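Blo t 1 allergen (Blomia tropicalis, PDB 5JT8) is a mite allergen of the papain family, probably made as a cysteine protease precursor whose propeptide blocks the active site. Local coordinates at residues G185-A190 with P249-M254; A46-H51 with S76-Q81; L199-N204 with Q221-S226. All blocks are in the same frame, centred on the assembly; numbering follows the deposited sequence. Where two conformers were deposited one is given.

Interaction 1: G185-A190 with P249-M254; sequences GYSTEA and PVVIYM. With NO3 (nitrate ion), chain G.
Val-251 turns CG1 anti to its own backbone N (chi1 177°) while Ser-187 places OG anti to its carbonyl carbon (chi1 -70°), so that Ser-187 OG and Val-251 CG1 come within 3.3 Å. The methyl also meets the serine CB, and OG has its polar partner in the carbonyl of Trp-138. Tyr-253, built in two conformers, reaches across farther along the strand. In the conformer described here its OH donates to Gly-185 O at 2.9 Å, tilted out of the carbonyl plane, and accepts from Ser-187 N at 3.0 Å, a rather bent bond with an N-H...O angle of 136°. The hydroxyl would thus clasp the backbone on both sides of Tyr-186. A nitrate, probably from the crystallisation liquor, lies against the helix start and receives a weak bond from Thr-188 N to O1; its very short approach to the Tyr-253 ring makes their joint presence doubtful. By sequence alignment Ser-187 and Tyr-253 fall at positions that line the S2 pocket in papain, so they probably border its counterpart here. Helix 187-196 begins here, with Ser-187 packed on Ala-141 of helix 139-154, while strand 250-254 pairs with strand 281-291 and sets Tyr-253 against Ala-282.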
ATOM      1  N   GLY A 185       2.182  10.505   3.721  1.00 33.31           N
ATOM      2  CA  GLY A 185       2.873  10.866   2.501  1.00 32.29           C
ATOM      3  C   GLY A 185       2.103  10.585   1.230  1.00 29.87           C
ATOM      4  O   GLY A 185       0.990  10.063   1.252  1.00 30.62           O
ATOM      5  N   TYR A 186       2.717  10.951   0.115  1.00 38.43           N
ATOM      6  CA  TYR A 186       2.076  10.904  -1.182  1.00 36.44           C
ATOM      7  C   TYR A 186       2.980  10.157  -2.118  1.00 32.35           C
ATOM      8  O   TYR A 186       4.151  10.494  -2.230  1.00 28.50           O
ATOM      9  CB  TYR A 186       1.798  12.314  -1.684  1.00 33.79           C
ATOM     10  CG  TYR A 186       1.050  13.127  -0.662  1.00 36.29           C
ATOM     11  CD1 TYR A 186      -0.317  12.961  -0.499  1.00 37.79           C
ATOM     12  CD2 TYR A 186       1.707  14.039   0.164  1.00 43.44           C
ATOM     13  CE1 TYR A 186      -1.021  13.685   0.443  1.00 41.14           C
ATOM     14  CE2 TYR A 186       1.005  14.774   1.120  1.00 42.66           C
ATOM     15  CZ  TYR A 186      -0.361  14.588   1.250  1.00 43.89           C
ATOM     16  OH  TYR A 186      -1.089  15.293   2.182  1.00 49.58           O
ATOM     17  N   SER A 187       2.454   9.121  -2.759  1.00 28.43           N
ATOM     18  CA  SER A 187       3.253   8.350  -3.694  1.00 28.68           C
ATOM     19  C   SER A 187       3.614   9.225  -4.899  1.00 25.64           C
ATOM     20  O   SER A 187       4.638   9.017  -5.523  1.00 29.08           O
ATOM     21  CB  SER A 187       2.511   7.069  -4.152  1.00 36.56           C
ATOM     22  OG  SER A 187       2.399   6.083  -3.120  1.00 31.77           O
ATOM     23  N   THR A 188       2.765  10.190  -5.245  1.00 28.54           N
ATOM     24  CA  THR A 188       3.073  11.077  -6.370  1.00 27.36           C
ATOM     25  C   THR A 188       4.337  11.886  -6.061  1.00 23.70           C
ATOM     26  O   THR A 188       5.205  12.059  -6.914  1.00 27.17           O
ATOM     27  CB  THR A 188       1.917  12.050  -6.693  1.00 26.34           C
ATOM     28  OG1 THR A 188       1.490  12.683  -5.487  1.00 31.82           O
ATOM     29  CG2 THR A 188       0.735  11.295  -7.326  1.00 23.67           C
ATOM     30  N   GLU A 189       4.433  12.345  -4.825  1.00 23.74           N
ATOM     31  CA  GLU A 189       5.600  13.063  -4.377  1.00 25.69           C
ATOM     32  C   GLU A 189       6.819  12.157  -4.427  1.00 33.62           C
ATOM     33  O   GLU A 189       7.908  12.608  -4.773  1.00 31.03           O
ATOM     34  CB  GLU A 189       5.376  13.604  -2.983  1.00 26.14           C
ATOM     35  CG  GLU A 189       4.388  14.785  -2.916  1.00 39.13           C
ATOM     36  CD  GLU A 189       4.898  16.053  -3.603  1.00 35.78           C
ATOM     37  OE1 GLU A 189       4.701  16.188  -4.825  1.00 39.87           O
ATOM     38  OE2 GLU A 189       5.493  16.922  -2.925  1.00 42.35           O
ATOM     39  N   ALA A 190       6.624  10.875  -4.119  1.00 29.51           N
ATOM     40  CA  ALA A 190       7.717   9.913  -4.168  1.00 26.54           C
ATOM     41  C   ALA A 190       8.241   9.725  -5.593  1.00 32.50           C
ATOM     42  O   ALA A 190       9.452   9.708  -5.817  1.00 28.51           O
ATOM     43  CB  ALA A 190       7.262   8.567  -3.576  1.00 26.99           C
ATOM     44  N   PRO A 249       2.016  -2.163 -12.930  1.00 26.98           N
ATOM     45  CA  PRO A 249       1.377  -2.029 -11.617  1.00 27.57           C
ATOM     46  C   PRO A 249       1.196  -0.566 -11.235  1.00 32.29           C
ATOM     47  O   PRO A 249       2.032   0.279 -11.599  1.00 26.82           O
ATOM     48  CB  PRO A 249       2.356  -2.734 -10.681  1.00 26.39           C
ATOM     49  CG  PRO A 249       2.931  -3.833 -11.559  1.00 30.46           C
ATOM     50  CD  PRO A 249       3.089  -3.172 -12.919  1.00 26.74           C
ATOM     51  N   VAL A 250       0.094  -0.273 -10.550  1.00 26.92           N
ATOM     52  CA  VAL A 250      -0.256   1.098 -10.210  1.00 22.11           C
ATOM     53  C   VAL A 250      -0.416   1.274  -8.699  1.00 21.51           C
ATOM     54  O   VAL A 250      -0.791   0.337  -7.997  1.00 22.74           O
ATOM     55  CB  VAL A 250      -1.558   1.525 -10.924  1.00 26.38           C
ATOM     56  CG1 VAL A 250      -1.373   1.441 -12.454  1.00 20.21           C
ATOM     57  CG2 VAL A 250      -2.733   0.667 -10.475  1.00 22.42           C
ATOM     58  N   VAL A 251      -0.093   2.467  -8.211  1.00 19.38           N
ATOM     59  CA  VAL A 251      -0.369   2.852  -6.825  1.00 21.49           C
ATOM     60  C   VAL A 251      -1.835   3.205  -6.708  1.00 22.06           C
ATOM     61  O   VAL A 251      -2.383   3.883  -7.582  1.00 25.38           O
ATOM     62  CB  VAL A 251       0.462   4.074  -6.369  1.00 24.71           C
ATOM     63  CG1 VAL A 251       0.088   4.482  -4.937  1.00 22.03           C
ATOM     64  CG2 VAL A 251       1.939   3.787  -6.472  1.00 26.22           C
ATOM     65  N   ILE A 252      -2.475   2.727  -5.647  1.00 25.26           N
ATOM     66  CA  ILE A 252      -3.804   3.187  -5.279  1.00 27.03           C
ATOM     67  C   ILE A 252      -3.817   3.611  -3.811  1.00 25.59           C
ATOM     68  O   ILE A 252      -2.989   3.189  -3.018  1.00 25.90           O
ATOM     69  CB  ILE A 252      -4.897   2.100  -5.485  1.00 22.78           C
ATOM     70  CG1 ILE A 252      -4.611   0.888  -4.597  1.00 21.42           C
ATOM     71  CG2 ILE A 252      -4.973   1.651  -6.939  1.00 22.15           C
ATOM     72  CD1 ILE A 252      -5.819  -0.023  -4.394  1.00 23.76           C
ATOM     73  N   TYR A 253      -4.757   4.475  -3.468  1.00 24.48           N
ATOM     74  CA  TYR A 253      -4.976   4.866  -2.086  0.51 32.04           C
ATOM     75  C   TYR A 253      -6.321   4.366  -1.635  1.00 38.48           C
ATOM     76  O   TYR A 253      -7.324   4.586  -2.312  1.00 40.04           O
ATOM     77  CB  TYR A 253      -4.908   6.372  -1.922  0.51 32.88           C
ATOM     78  CG  TYR A 253      -3.527   6.867  -1.627  0.51 31.31           C
ATOM     79  CD1 TYR A 253      -2.576   6.937  -2.627  0.51 25.68           C
ATOM     80  CD2 TYR A 253      -3.168   7.254  -0.342  0.51 32.56           C
ATOM     81  CE1 TYR A 253      -1.314   7.390  -2.365  0.51 30.45           C
ATOM     82  CE2 TYR A 253      -1.894   7.711  -0.070  0.51 34.62           C
ATOM     83  CZ  TYR A 253      -0.969   7.778  -1.090  0.51 31.56           C
ATOM     84  OH  TYR A 253       0.307   8.229  -0.845  0.51 34.14           O
ATOM     85  N   MET A 254      -6.348   3.684  -0.501  1.00 31.70           N
ATOM     86  CA  MET A 254      -7.594   3.116  -0.050  1.00 36.62           C
ATOM     87  C   MET A 254      -7.740   3.154   1.469  1.00 36.43           C
ATOM     88  O   MET A 254      -6.944   3.771   2.176  1.00 34.26           O
ATOM     89  CB  MET A 254      -7.737   1.687  -0.595  1.00 37.20           C
ATOM     90  CG  MET A 254      -6.455   0.901  -0.633  1.00 36.89           C
ATOM     91  SD  MET A 254      -6.106   0.245   0.998  1.00 41.71           S
ATOM     92  CE  MET A 254      -7.653  -0.616   1.302  1.00 33.76           C
TER
HETATM   93  N   NO3 G 404      -0.685   9.812  -4.133  1.00 56.17           N
HETATM   94  O1  NO3 G 404       0.023   8.822  -4.474  1.00 63.20           O
HETATM   95  O2  NO3 G 404      -0.144  10.735  -3.472  1.00 47.53           O
HETATM   96  O3  NO3 G 404      -1.913   9.881  -4.455  1.00 58.35           O

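Interaction 2: A46-H51 with S76-Q81; sequences ARREHH and SDMSEQ
Arg-48 and His-51, one turn apart on the same helix, converge on the carbonyl oxygen of Asp-77. Arg-48 NH1 donates to Asp-77 O at 3.0 Å with an N-H...O angle of 155°, arriving from above the carbonyl plane, and His-51 CB touches the same oxygen at 3.2 Å. Arg-48 leaves the helix with CG anti to the backbone N (chi1 -176°) and then bends at chi2 and chi3, which curls CD to 3.3 Å from Asp-77 OD2. OD2 lies well out of the guanidinium plane, so the long salt bridge from NE to OD2, 3.9 Å, works by charge alone. The His-51 ring is sandwiched: Ser-79 CB makes a CH-pi contact over its centre, 3.8 Å from the centroid, and Arg-47 O lies nearer the rim of the opposite face. In the next shell Tyr-39 OH is hydrogen-bonded to Asp-77 OD2 and helps to hold the carboxylate, while Glu-82 gives His-51 ND1 a weak partner. Met-78 O accepts from Arg-262 of the protease part. The sequence spacing is consistent with Arg-48 being the arginine of the ERFNIN motif and Asp-77 the aspartate of the GNFD motif, a pairing typical of I29 propeptides.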
ATOM      1  N   ALA A  46      -1.748  -2.084  29.505  1.00110.69           N
ATOM      2  CA  ALA A  46      -3.118  -2.256  29.980  1.00114.51           C
ATOM      3  C   ALA A  46      -4.120  -1.777  28.929  1.00113.54           C
ATOM      4  O   ALA A  46      -5.087  -2.471  28.612  1.00113.09           O
ATOM      5  CB  ALA A  46      -3.325  -1.515  31.293  1.00115.67           C
ATOM      6  N   ARG A  47      -3.863  -0.596  28.377  1.00112.52           N
ATOM      7  CA  ARG A  47      -4.690  -0.027  27.314  1.00111.05           C
ATOM      8  C   ARG A  47      -4.561  -0.810  26.005  1.00106.58           C
ATOM      9  O   ARG A  47      -5.273  -0.550  25.039  1.00102.85           O
ATOM     10  CB  ARG A  47      -4.296   1.435  27.073  1.00111.50           C
ATOM     11  CG  ARG A  47      -5.440   2.433  27.138  1.00113.47           C
ATOM     12  CD  ARG A  47      -5.258   3.385  28.310  1.00118.15           C
ATOM     13  NE  ARG A  47      -4.132   4.293  28.105  1.00119.38           N
ATOM     14  CZ  ARG A  47      -4.172   5.599  28.352  1.00119.72           C
ATOM     15  NH1 ARG A  47      -5.285   6.151  28.816  1.00120.17           N
ATOM     16  NH2 ARG A  47      -3.101   6.352  28.138  1.00119.50           N
ATOM     17  N   ARG A  48      -3.658  -1.784  25.997  1.00106.25           N
ATOM     18  CA  ARG A  48      -3.157  -2.366  24.764  1.00100.84           C
ATOM     19  C   ARG A  48      -3.676  -3.779  24.489  1.00 99.07           C
ATOM     20  O   ARG A  48      -3.989  -4.104  23.344  1.00 98.33           O
ATOM     21  CB  ARG A  48      -1.624  -2.354  24.806  1.00102.11           C
ATOM     22  CG  ARG A  48      -0.941  -2.833  23.561  1.00100.67           C
ATOM     23  CD  ARG A  48      -1.231  -1.925  22.386  1.00100.73           C
ATOM     24  NE  ARG A  48      -0.691  -0.572  22.486  1.00100.33           N
ATOM     25  CZ  ARG A  48      -0.932   0.374  21.580  1.00 98.41           C
ATOM     26  NH1 ARG A  48      -1.702   0.104  20.535  1.00 99.48           N
ATOM     27  NH2 ARG A  48      -0.412   1.586  21.712  1.00 95.33           N
ATOM     28  N   GLU A  49      -3.761  -4.622  25.517  1.00 97.59           N
ATOM     29  CA  GLU A  49      -4.251  -5.976  25.296  1.00 97.16           C
ATOM     30  C   GLU A  49      -5.764  -5.995  25.201  1.00 96.32           C
ATOM     31  O   GLU A  49      -6.338  -6.945  24.682  1.00 99.29           O
ATOM     32  CB  GLU A  49      -3.807  -6.947  26.387  1.00101.07           C
ATOM     33  CG  GLU A  49      -3.661  -6.430  27.826  1.00105.92           C
ATOM     34  CD  GLU A  49      -2.674  -7.323  28.612  1.00108.60           C
ATOM     35  OE1 GLU A  49      -1.524  -7.513  28.137  1.00109.91           O
ATOM     36  OE2 GLU A  49      -3.077  -7.926  29.654  1.00108.80           O
ATOM     37  N   HIS A  50      -6.408  -4.934  25.672  1.00 92.57           N
ATOM     38  CA  HIS A  50      -7.842  -4.784  25.448  1.00 90.93           C
ATOM     39  C   HIS A  50      -8.137  -4.641  23.955  1.00 88.12           C
ATOM     40  O   HIS A  50      -9.048  -5.280  23.419  1.00 88.96           O
ATOM     41  CB  HIS A  50      -8.399  -3.572  26.205  1.00 91.15           C
ATOM     42  CG  HIS A  50      -9.837  -3.273  25.885  1.00 92.09           C
ATOM     43  ND1 HIS A  50     -10.855  -4.165  26.147  1.00 93.59           N
ATOM     44  CD2 HIS A  50     -10.421  -2.201  25.294  1.00 92.10           C
ATOM     45  CE1 HIS A  50     -12.005  -3.651  25.748  1.00 94.82           C
ATOM     46  NE2 HIS A  50     -11.769  -2.460  25.224  1.00 94.88           N
ATOM     47  N   HIS A  51      -7.354  -3.799  23.291  1.00 82.22           N
ATOM     48  CA  HIS A  51      -7.472  -3.641  21.850  1.00 78.34           C
ATOM     49  C   HIS A  51      -7.137  -4.945  21.144  1.00 70.64           C
ATOM     50  O   HIS A  51      -7.798  -5.305  20.178  1.00 69.74           O
ATOM     51  CB  HIS A  51      -6.579  -2.510  21.347  1.00 76.00           C
ATOM     52  CG  HIS A  51      -7.076  -1.149  21.718  1.00 75.49           C
ATOM     53  ND1 HIS A  51      -6.281  -0.026  21.667  1.00 77.13           N
ATOM     54  CD2 HIS A  51      -8.287  -0.734  22.161  1.00 76.87           C
ATOM     55  CE1 HIS A  51      -6.983   1.025  22.053  1.00 78.61           C
ATOM     56  NE2 HIS A  51      -8.203   0.622  22.358  1.00 78.32           N
ATOM     57  N   SER A  76      -2.444  -5.717  15.421  1.00 59.42           N
ATOM     58  CA  SER A  76      -3.704  -6.076  16.084  1.00 62.27           C
ATOM     59  C   SER A  76      -3.872  -5.514  17.494  1.00 71.22           C
ATOM     60  O   SER A  76      -4.887  -5.761  18.152  1.00 75.37           O
ATOM     61  CB  SER A  76      -3.844  -7.597  16.149  1.00 61.90           C
ATOM     62  OG  SER A  76      -3.881  -8.162  14.855  1.00 59.49           O
ATOM     63  N   ASP A  77      -2.885  -4.767  17.969  1.00 71.96           N
ATOM     64  CA  ASP A  77      -2.960  -4.227  19.315  1.00 78.38           C
ATOM     65  C   ASP A  77      -3.451  -2.772  19.315  1.00 76.02           C
ATOM     66  O   ASP A  77      -3.593  -2.160  20.370  1.00 73.77           O
ATOM     67  CB  ASP A  77      -1.599  -4.358  20.015  1.00 83.88           C
ATOM     68  CG  ASP A  77      -0.477  -3.633  19.279  1.00 86.71           C
ATOM     69  OD1 ASP A  77      -0.559  -3.484  18.039  1.00 89.99           O
ATOM     70  OD2 ASP A  77       0.498  -3.222  19.948  1.00 82.99           O
ATOM     71  N   MET A  78      -3.738  -2.230  18.134  1.00 71.69           N
ATOM     72  CA  MET A  78      -4.262  -0.871  18.049  1.00 65.63           C
ATOM     73  C   MET A  78      -5.753  -0.872  17.720  1.00 60.93           C
ATOM     74  O   MET A  78      -6.269  -1.810  17.107  1.00 55.86           O
ATOM     75  CB  MET A  78      -3.496  -0.059  16.998  1.00 65.08           C
ATOM     76  CG  MET A  78      -1.990  -0.063  17.181  1.00 65.43           C
ATOM     77  SD  MET A  78      -1.090   0.862  15.914  1.00 61.10           S
ATOM     78  CE  MET A  78       0.576   0.279  16.218  1.00 65.04           C
ATOM     79  N   SER A  79      -6.445   0.184  18.126  1.00 59.60           N
ATOM     80  CA  SER A  79      -7.833   0.364  17.725  1.00 58.07           C
ATOM     81  C   SER A  79      -7.878   0.850  16.282  1.00 56.25           C
ATOM     82  O   SER A  79      -6.849   1.211  15.716  1.00 54.77           O
ATOM     83  CB  SER A  79      -8.541   1.357  18.647  1.00 53.82           C
ATOM     84  OG  SER A  79      -7.891   2.615  18.630  1.00 46.60           O
ATOM     85  N   GLU A  80      -9.066   0.864  15.690  1.00 53.82           N
ATOM     86  CA  GLU A  80      -9.217   1.349  14.327  1.00 54.53           C
ATOM     87  C   GLU A  80      -8.728   2.796  14.215  1.00 57.72           C
ATOM     88  O   GLU A  80      -8.015   3.157  13.272  1.00 54.59           O
ATOM     89  CB  GLU A  80     -10.672   1.237  13.878  1.00 49.20           C
ATOM     90  CG  GLU A  80     -10.916   1.706  12.466  1.00 56.33           C
ATOM     91  CD  GLU A  80     -12.300   1.339  11.975  1.00 63.11           C
ATOM     92  OE1 GLU A  80     -12.738   1.894  10.942  1.00 67.23           O
ATOM     93  OE2 GLU A  80     -12.942   0.483  12.623  1.00 59.86           O
ATOM     94  N   GLN A  81      -9.098   3.609  15.196  1.00 53.38           N
ATOM     95  CA  GLN A  81      -8.632   4.989  15.261  1.00 58.89           C
ATOM     96  C   GLN A  81      -7.096   5.064  15.286  1.00 56.47           C
ATOM     97  O   GLN A  81      -6.497   5.827  14.532  1.00 57.22           O
ATOM     98  CB  GLN A  81      -9.224   5.687  16.494  1.00 66.01           C
ATOM     99  CG  GLN A  81      -9.414   7.191  16.336  1.00 67.55           C
ATOM    100  CD  GLN A  81     -10.097   7.827  17.536  1.00 70.29           C
ATOM    101  OE1 GLN A  81     -10.503   7.139  18.477  1.00 70.49           O
ATOM    102  NE2 GLN A  81     -10.233   9.151  17.504  1.00 71.52           N
TER

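Interaction 3: L199-N204 with Q221-S226; sequences LVEERN and QRYHVS. Unlike the reference sequence in segment 199-204: Arg-203 (reference Glu).
Leu-199 O is approached by two groups of the facing segment: Tyr-223 N donates to it at 2.8 Å in a nearly straight bond (170°), and Arg-222 CA adds a C-H...O contact at 3.4 Å. The return bond, Leu-199 N to Tyr-223 O at 3.0 Å, completes a single antiparallel bridge, a hydrogen-bonded pair that does not extend into a regular sheet. Beyond it the two segments are joined through water: one molecule accepts from Glu-201 N at 2.7 Å and lies 2.8 Å from Gln-221 O, with Glu-201 OE1 also near it, so that its protons have more takers than they can serve. The same OE1 forms a salt bridge within the segment to NH1 of Arg-203, a residue where the reference sequence has glutamate. Side chains pack on both sides of the Val-200 peptide. Val-200 CG1, anti to its carbonyl carbon (chi1 -62°), lies 3.7 Å from Arg-222 CG and sits over the centre of the guanidinium face, which the extended arginine chain carries past it. Glu-201 CG meets Tyr-223 CE1 at 3.9 Å, its carboxylate turned 68° from the ring plane; Leu-199 O lies at the edge of that ring. Glu-164 of helix 162-168 ties the two segments together, one carboxylate oxygen taking Val-200 N and the other Arg-222 NH1, which also bonds Gly-198 O. Leu-199 packs on Leu-165 of that helix and on Tyr-193 and Met-194 of helix 187-196, while Tyr-223 sets its ring edge-to-face with Tyr-150 of helix 139-154.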
ATOM      1  N   LEU A 199      16.444   7.061  -6.688  1.00 33.04           N
ATOM      2  CA  LEU A 199      16.664   6.355  -5.425  1.00 33.54           C
ATOM      3  C   LEU A 199      17.838   5.397  -5.510  1.00 32.06           C
ATOM      4  O   LEU A 199      18.014   4.729  -6.525  1.00 33.50           O
ATOM      5  CB  LEU A 199      15.416   5.570  -5.011  1.00 29.73           C
ATOM      6  CG  LEU A 199      14.181   6.363  -4.611  1.00 35.97           C
ATOM      7  CD1 LEU A 199      12.965   5.420  -4.525  1.00 30.91           C
ATOM      8  CD2 LEU A 199      14.426   7.082  -3.291  1.00 37.15           C
ATOM      9  N   VAL A 200      18.642   5.325  -4.451  1.00 33.69           N
ATOM     10  CA  VAL A 200      19.675   4.300  -4.378  1.00 35.26           C
ATOM     11  C   VAL A 200      19.017   3.013  -3.891  1.00 40.48           C
ATOM     12  O   VAL A 200      17.865   3.023  -3.444  1.00 33.28           O
ATOM     13  CB  VAL A 200      20.846   4.673  -3.434  1.00 37.14           C
ATOM     14  CG1 VAL A 200      21.571   5.920  -3.931  1.00 38.44           C
ATOM     15  CG2 VAL A 200      20.356   4.837  -1.998  1.00 37.55           C
ATOM     16  N   GLU A 201      19.749   1.910  -3.964  1.00 36.85           N
ATOM     17  CA  GLU A 201      19.221   0.638  -3.483  1.00 37.71           C
ATOM     18  C   GLU A 201      19.183   0.573  -1.965  1.00 37.97           C
ATOM     19  O   GLU A 201      19.921   1.289  -1.265  1.00 37.35           O
ATOM     20  CB  GLU A 201      20.051  -0.526  -4.011  1.00 45.18           C
ATOM     21  CG  GLU A 201      19.773  -0.914  -5.453  1.00 48.35           C
ATOM     22  CD  GLU A 201      20.898  -1.773  -6.006  1.00 57.53           C
ATOM     23  OE1 GLU A 201      22.013  -1.228  -6.192  1.00 53.83           O
ATOM     24  OE2 GLU A 201      20.677  -2.986  -6.223  1.00 58.30           O
ATOM     25  N   GLU A 202      18.314  -0.306  -1.479  1.00 35.35           N
ATOM     26  CA  GLU A 202      18.195  -0.637  -0.067  1.00 37.01           C
ATOM     27  C   GLU A 202      19.534  -0.799   0.667  1.00 43.84           C
ATOM     28  O   GLU A 202      19.699  -0.285   1.776  1.00 42.09           O
ATOM     29  CB  GLU A 202      17.362  -1.922   0.072  1.00 37.81           C
ATOM     30  CG  GLU A 202      17.205  -2.410   1.490  1.00 40.09           C
ATOM     31  CD  GLU A 202      16.331  -1.499   2.324  1.00 36.09           C
ATOM     32  OE1 GLU A 202      15.576  -0.706   1.735  1.00 43.57           O
ATOM     33  OE2 GLU A 202      16.397  -1.583   3.566  1.00 48.81           O
ATOM     34  N   ARG A 203      20.486  -1.498   0.047  1.00 51.33           N
ATOM     35  CA  ARG A 203      21.811  -1.725   0.638  1.00 54.79           C
ATOM     36  C   ARG A 203      22.487  -0.446   1.109  1.00 51.92           C
ATOM     37  O   ARG A 203      23.212  -0.440   2.100  1.00 49.38           O
ATOM     38  CB  ARG A 203      22.768  -2.385  -0.361  1.00 62.49           C
ATOM     39  CG  ARG A 203      22.453  -3.788  -0.834  1.00 70.94           C
ATOM     40  CD  ARG A 203      23.177  -4.024  -2.162  1.00 75.30           C
ATOM     41  NE  ARG A 203      24.525  -3.446  -2.123  1.00 75.98           N
ATOM     42  CZ  ARG A 203      25.100  -2.772  -3.117  1.00 68.25           C
ATOM     43  NH1 ARG A 203      24.456  -2.583  -4.263  1.00 54.53           N
ATOM     44  NH2 ARG A 203      26.329  -2.289  -2.960  1.00 75.90           N
ATOM     45  N   ASN A 204      22.290   0.622   0.352  1.00 53.19           N
ATOM     46  CA  ASN A 204      23.035   1.846   0.565  1.00 45.83           C
ATOM     47  C   ASN A 204      22.297   2.836   1.464  1.00 42.79           C
ATOM     48  O   ASN A 204      22.896   3.771   1.980  1.00 45.20           O
ATOM     49  CB  ASN A 204      23.358   2.483  -0.782  1.00 44.28           C
ATOM     50  CG  ASN A 204      24.417   1.711  -1.547  1.00 46.63           C
ATOM     51  OD1 ASN A 204      24.185   1.257  -2.664  1.00 50.12           O
ATOM     52  ND2 ASN A 204      25.582   1.554  -0.942  1.00 49.73           N
ATOM     53  N   GLN A 221      24.416   3.424  -7.295  1.00 49.00           N
ATOM     54  CA  GLN A 221      23.676   3.743  -8.494  1.00 45.47           C
ATOM     55  C   GLN A 221      22.297   4.286  -8.109  1.00 37.61           C
ATOM     56  O   GLN A 221      21.737   3.893  -7.083  1.00 37.19           O
ATOM     57  CB  GLN A 221      23.557   2.510  -9.378  1.00 48.03           C
ATOM     58  CG  GLN A 221      22.917   2.793 -10.709  1.00 47.75           C
ATOM     59  CD  GLN A 221      23.456   1.894 -11.781  1.00 55.12           C
ATOM     60  OE1 GLN A 221      24.548   1.336 -11.643  1.00 60.98           O
ATOM     61  NE2 GLN A 221      22.702   1.746 -12.865  1.00 56.24           N
ATOM     62  N   ARG A 222      21.760   5.198  -8.912  1.00 35.09           N
ATOM     63  CA  ARG A 222      20.436   5.740  -8.638  1.00 40.75           C
ATOM     64  C   ARG A 222      19.472   5.332  -9.722  1.00 35.13           C
ATOM     65  O   ARG A 222      19.790   5.388 -10.904  1.00 38.56           O
ATOM     66  CB  ARG A 222      20.477   7.271  -8.501  1.00 41.19           C
ATOM     67  CG  ARG A 222      21.008   7.713  -7.153  1.00 43.29           C
ATOM     68  CD  ARG A 222      20.968   9.213  -6.931  1.00 44.16           C
ATOM     69  NE  ARG A 222      21.532   9.538  -5.623  1.00 37.68           N
ATOM     70  CZ  ARG A 222      20.812   9.745  -4.523  1.00 43.73           C
ATOM     71  NH1 ARG A 222      19.487   9.688  -4.569  1.00 40.33           N
ATOM     72  NH2 ARG A 222      21.419  10.027  -3.375  1.00 52.67           N
ATOM     73  N   TYR A 223      18.285   4.918  -9.306  1.00 32.53           N
ATOM     74  CA  TYR A 223      17.258   4.476 -10.236  1.00 30.08           C
ATOM     75  C   TYR A 223      16.147   5.512 -10.322  1.00 31.03           C
ATOM     76  O   TYR A 223      15.593   5.927  -9.305  1.00 31.17           O
ATOM     77  CB  TYR A 223      16.720   3.114  -9.800  1.00 30.61           C
ATOM     78  CG  TYR A 223      17.808   2.080  -9.853  1.00 34.90           C
ATOM     79  CD1 TYR A 223      18.706   1.931  -8.800  1.00 31.32           C
ATOM     80  CD2 TYR A 223      17.980   1.290 -10.983  1.00 40.06           C
ATOM     81  CE1 TYR A 223      19.734   0.994  -8.861  1.00 44.23           C
ATOM     82  CE2 TYR A 223      18.999   0.347 -11.052  1.00 41.55           C
ATOM     83  CZ  TYR A 223      19.874   0.206  -9.995  1.00 44.16           C
ATOM     84  OH  TYR A 223      20.887  -0.724 -10.072  1.00 47.76           O
ATOM     85  N   HIS A 224      15.833   5.931 -11.538  1.00 30.90           N
ATOM     86  CA  HIS A 224      14.826   6.956 -11.750  1.00 25.75           C
ATOM     87  C   HIS A 224      13.580   6.377 -12.378  1.00 29.61           C
ATOM     88  O   HIS A 224      13.581   5.247 -12.836  1.00 28.16           O
ATOM     89  CB  HIS A 224      15.364   8.057 -12.666  1.00 34.02           C
ATOM     90  CG  HIS A 224      16.604   8.718 -12.159  1.00 34.54           C
ATOM     91  ND1 HIS A 224      16.588   9.949 -11.536  1.00 43.02           N
ATOM     92  CD2 HIS A 224      17.900   8.322 -12.180  1.00 31.35           C
ATOM     93  CE1 HIS A 224      17.822  10.284 -11.200  1.00 40.62           C
ATOM     94  NE2 HIS A 224      18.635   9.316 -11.582  1.00 36.08           N
ATOM     95  N   VAL A 225      12.524   7.175 -12.403  1.00 30.21           N
ATOM     96  CA  VAL A 225      11.476   7.021 -13.402  1.00 26.47           C
ATOM     97  C   VAL A 225      11.519   8.337 -14.194  1.00 29.41           C
ATOM     98  O   VAL A 225      12.208   9.257 -13.793  1.00 25.40           O
ATOM     99  CB  VAL A 225      10.091   6.780 -12.781  1.00 26.25           C
ATOM    100  CG1 VAL A 225      10.131   5.606 -11.783  1.00 21.78           C
ATOM    101  CG2 VAL A 225       9.591   8.046 -12.084  1.00 29.36           C
ATOM    102  N   SER A 226      10.817   8.435 -15.310  1.00 25.73           N
ATOM    103  CA  SER A 226      10.847   9.677 -16.075  1.00 31.43           C
ATOM    104  C   SER A 226       9.557  10.481 -15.939  1.00 34.75           C
ATOM    105  O   SER A 226       9.503  11.655 -16.310  1.00 34.86           O
ATOM    106  CB  SER A 226      11.074   9.379 -17.539  1.00 30.35           C
ATOM    107  OG  SER A 226       9.858   8.933 -18.106  1.00 34.28           O
TER
HETATM  108  O   HOH W   1      22.093   1.897  -5.202  1.00 39.46           O

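Overall arrangement
From the N terminus, interaction 2 comes first: it closes a loop inside the propeptide, fastening helix 42-62 to the turn before helix 80-88, and is complete before the protease part begins. Interaction 1 then opens at the start of helix 187-196 and closes on strand 250-254, joining the helical part of the protease to its main sheet. Nested in that loop, interaction 3 links two stretches between helix 187-196 and strand 227-230. The centres of interactions 1 and 3 are about 18 Å apart, without touching. Interactions 2 and 3 lie on opposite sides of the chain's centre, about 37 Å between centres, with the buried interaction 1 nearest the middle.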